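Local coordinates for transcriptional regulatory protein RcsB (Escherichia coli, PDB 5I4C), which acts as the DNA-binding response regulator of the Rcs stress phosphorelay, controlling capsule, biofilm and cell-division genes, and is seen here as its receiver domain, at residues Asn5-Asp10 against Gly33-Ser38. Numbering follows the deposited sequence.
Sequences NVIIAD and GEFEDS
I7 sets its CG2 methyl against the edge of the F35 ring, near the ring plane, 3.5 Å from F35 CD2. With I7 CG1 beside the backbone N (chi1 -66°), CG2 is left anti to that N and faces the phenyl, while the F35 ring leans back over G33, where no side chain stands in its way. A9 shares this face, its CB 4.3 Å from F35 CB. On the other face I8 and E34 run alongside each other in the same direction: I8 CG1 packs 3.6 Å from E34 CG, and I8 CD1 runs on beside the carboxylate, whose OE2 is turned to a salt bridge with R20 of helix 13-23. Between the faces the backbones pair in parallel. I8 N donates to G33 O (2.9 Å), F35 N to I8 O (2.9 Å), and D10 N to F35 O (3.0 Å). Strand 4-9 is thus joined to the outermost strand 29-35 in the first beta-alpha-beta unit of the CheY-like receiver fold. The bond at D10 N continues the pairing just past the end of strand 4-9, where the D10 carboxylate forms a salt bridge with K109 and lies close to D56, the predicted phosphorylation site. Hydrocarbon packing on both faces and three main-chain bonds between them hold the edge strand against strand 4-9, while the acidic ends of E34 and D10 turn to R20 and K109.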
loop_
_atom_site.group_PDB
_atom_site.type_symbol
_atom_site.label_atom_id
_atom_site.label_comp_id
_atom_site.label_asym_id
_atom_site.label_seq_id
_atom_site.Cartn_x
_atom_site.Cartn_y
_atom_site.Cartn_z
ATOM N N ASN A 5 -14.628 -14.256 -9.481
ATOM C CA ASN A 5 -13.430 -14.714 -8.802
ATOM C C ASN A 5 -12.288 -13.957 -9.380
ATOM O O ASN A 5 -12.140 -13.908 -10.640
ATOM C CB ASN A 5 -13.200 -16.179 -9.008
ATOM C CG ASN A 5 -14.214 -17.021 -8.297
ATOM O OD1 ASN A 5 -14.810 -16.599 -7.294
ATOM N ND2 ASN A 5 -14.440 -18.211 -8.821
ATOM N N VAL A 6 -11.500 -13.357 -8.496
ATOM C CA VAL A 6 -10.371 -12.495 -8.905
ATOM C C VAL A 6 -9.084 -12.957 -8.266
ATOM O O VAL A 6 -9.071 -13.507 -7.170
ATOM C CB VAL A 6 -10.667 -10.965 -8.668
ATOM C CG1 VAL A 6 -12.092 -10.549 -9.122
ATOM C CG2 VAL A 6 -10.499 -10.560 -7.220
ATOM N N ILE A 7 -7.970 -12.761 -8.982
ATOM C CA ILE A 7 -6.618 -12.968 -8.446
ATOM C C ILE A 7 -6.006 -11.591 -8.366
ATOM O O ILE A 7 -6.242 -10.766 -9.268
ATOM C CB ILE A 7 -5.788 -13.848 -9.411
ATOM C CG1 ILE A 7 -6.365 -15.246 -9.468
ATOM C CG2 ILE A 7 -4.343 -13.863 -9.032
ATOM C CD1 ILE A 7 -5.604 -16.133 -10.403
ATOM N N ILE A 8 -5.229 -11.337 -7.338
ATOM C CA ILE A 8 -4.593 -10.053 -7.205
ATOM C C ILE A 8 -3.096 -10.279 -7.165
ATOM O O ILE A 8 -2.612 -11.201 -6.465
ATOM C CB ILE A 8 -5.136 -9.249 -6.006
ATOM C CG1 ILE A 8 -4.905 -9.930 -4.670
ATOM C CG2 ILE A 8 -6.652 -9.086 -6.094
ATOM C CD1 ILE A 8 -5.415 -9.095 -3.461
ATOM N N ALA A 9 -2.354 -9.471 -7.915
ATOM C CA ALA A 9 -0.928 -9.681 -8.009
ATOM C C ALA A 9 -0.175 -8.366 -7.937
ATOM O O ALA A 9 -0.467 -7.412 -8.681
ATOM C CB ALA A 9 -0.584 -10.436 -9.282
ATOM N N ASP A 10 0.713 -8.285 -6.949
ATOM C CA ASP A 10 1.546 -7.087 -6.724
ATOM C C ASP A 10 2.684 -7.484 -5.838
ATOM O O ASP A 10 2.487 -8.291 -4.925
ATOM C CB ASP A 10 0.773 -5.976 -6.050
ATOM C CG ASP A 10 1.504 -4.597 -6.171
ATOM O OD1 ASP A 10 1.298 -3.870 -7.125
ATOM O OD2 ASP A 10 2.285 -4.223 -5.333
ATOM N N GLY A 33 -6.908 -15.767 -5.156
ATOM C CA GLY A 33 -5.448 -15.881 -5.059
ATOM C C GLY A 33 -4.770 -14.559 -4.982
ATOM O O GLY A 33 -5.299 -13.562 -5.506
ATOM N N GLU A 34 -3.617 -14.554 -4.316
ATOM C CA GLU A 34 -2.747 -13.411 -4.281
ATOM C C GLU A 34 -1.326 -13.866 -4.604
ATOM O O GLU A 34 -0.862 -14.813 -3.967
ATOM C CB GLU A 34 -2.685 -12.833 -2.876
ATOM C CG GLU A 34 -4.053 -12.561 -2.340
ATOM C CD GLU A 34 -3.980 -11.786 -1.027
ATOM O OE1 GLU A 34 -2.877 -11.709 -0.434
ATOM O OE2 GLU A 34 -5.017 -11.297 -0.565
ATOM N N PHE A 35 -0.630 -13.131 -5.463
ATOM C CA PHE A 35 0.739 -13.405 -5.823
ATOM C C PHE A 35 1.622 -12.172 -5.806
ATOM O O PHE A 35 1.126 -11.048 -5.932
ATOM C CB PHE A 35 0.691 -13.986 -7.254
ATOM C CG PHE A 35 -0.111 -15.226 -7.321
ATOM C CD1 PHE A 35 0.471 -16.419 -6.959
ATOM C CD2 PHE A 35 -1.454 -15.205 -7.691
ATOM C CE1 PHE A 35 -0.270 -17.575 -6.976
ATOM C CE2 PHE A 35 -2.222 -16.369 -7.669
ATOM C CZ PHE A 35 -1.603 -17.564 -7.335
ATOM N N GLU A 36 2.915 -12.388 -5.647
ATOM C CA GLU A 36 3.930 -11.358 -5.667
ATOM C C GLU A 36 4.999 -11.525 -6.713
ATOM O O GLU A 36 6.013 -10.816 -6.689
ATOM C CB GLU A 36 4.573 -11.314 -4.268
ATOM C CG GLU A 36 3.484 -11.186 -3.219
ATOM C CD GLU A 36 3.982 -10.954 -1.802
ATOM O OE1 GLU A 36 3.147 -11.243 -0.882
ATOM O OE2 GLU A 36 5.143 -10.435 -1.621
ATOM N N ASP A 37 4.833 -12.501 -7.601
ATOM C CA ASP A 37 5.866 -12.899 -8.559
ATOM C C ASP A 37 5.083 -13.500 -9.700
ATOM O O ASP A 37 4.122 -14.229 -9.458
ATOM C CB ASP A 37 6.835 -13.905 -7.864
ATOM C CG ASP A 37 7.889 -14.501 -8.786
ATOM O OD1 ASP A 37 7.486 -15.218 -9.698
ATOM O OD2 ASP A 37 9.139 -14.342 -8.574
ATOM N N SER A 38 5.459 -13.225 -10.936
ATOM C CA SER A 38 4.654 -13.738 -12.025
ATOM C C SER A 38 4.883 -15.234 -12.263
ATOM O O SER A 38 4.065 -15.868 -12.922
ATOM C CB SER A 38 4.967 -12.986 -13.320
ATOM O OG SER A 38 6.310 -13.102 -13.737
#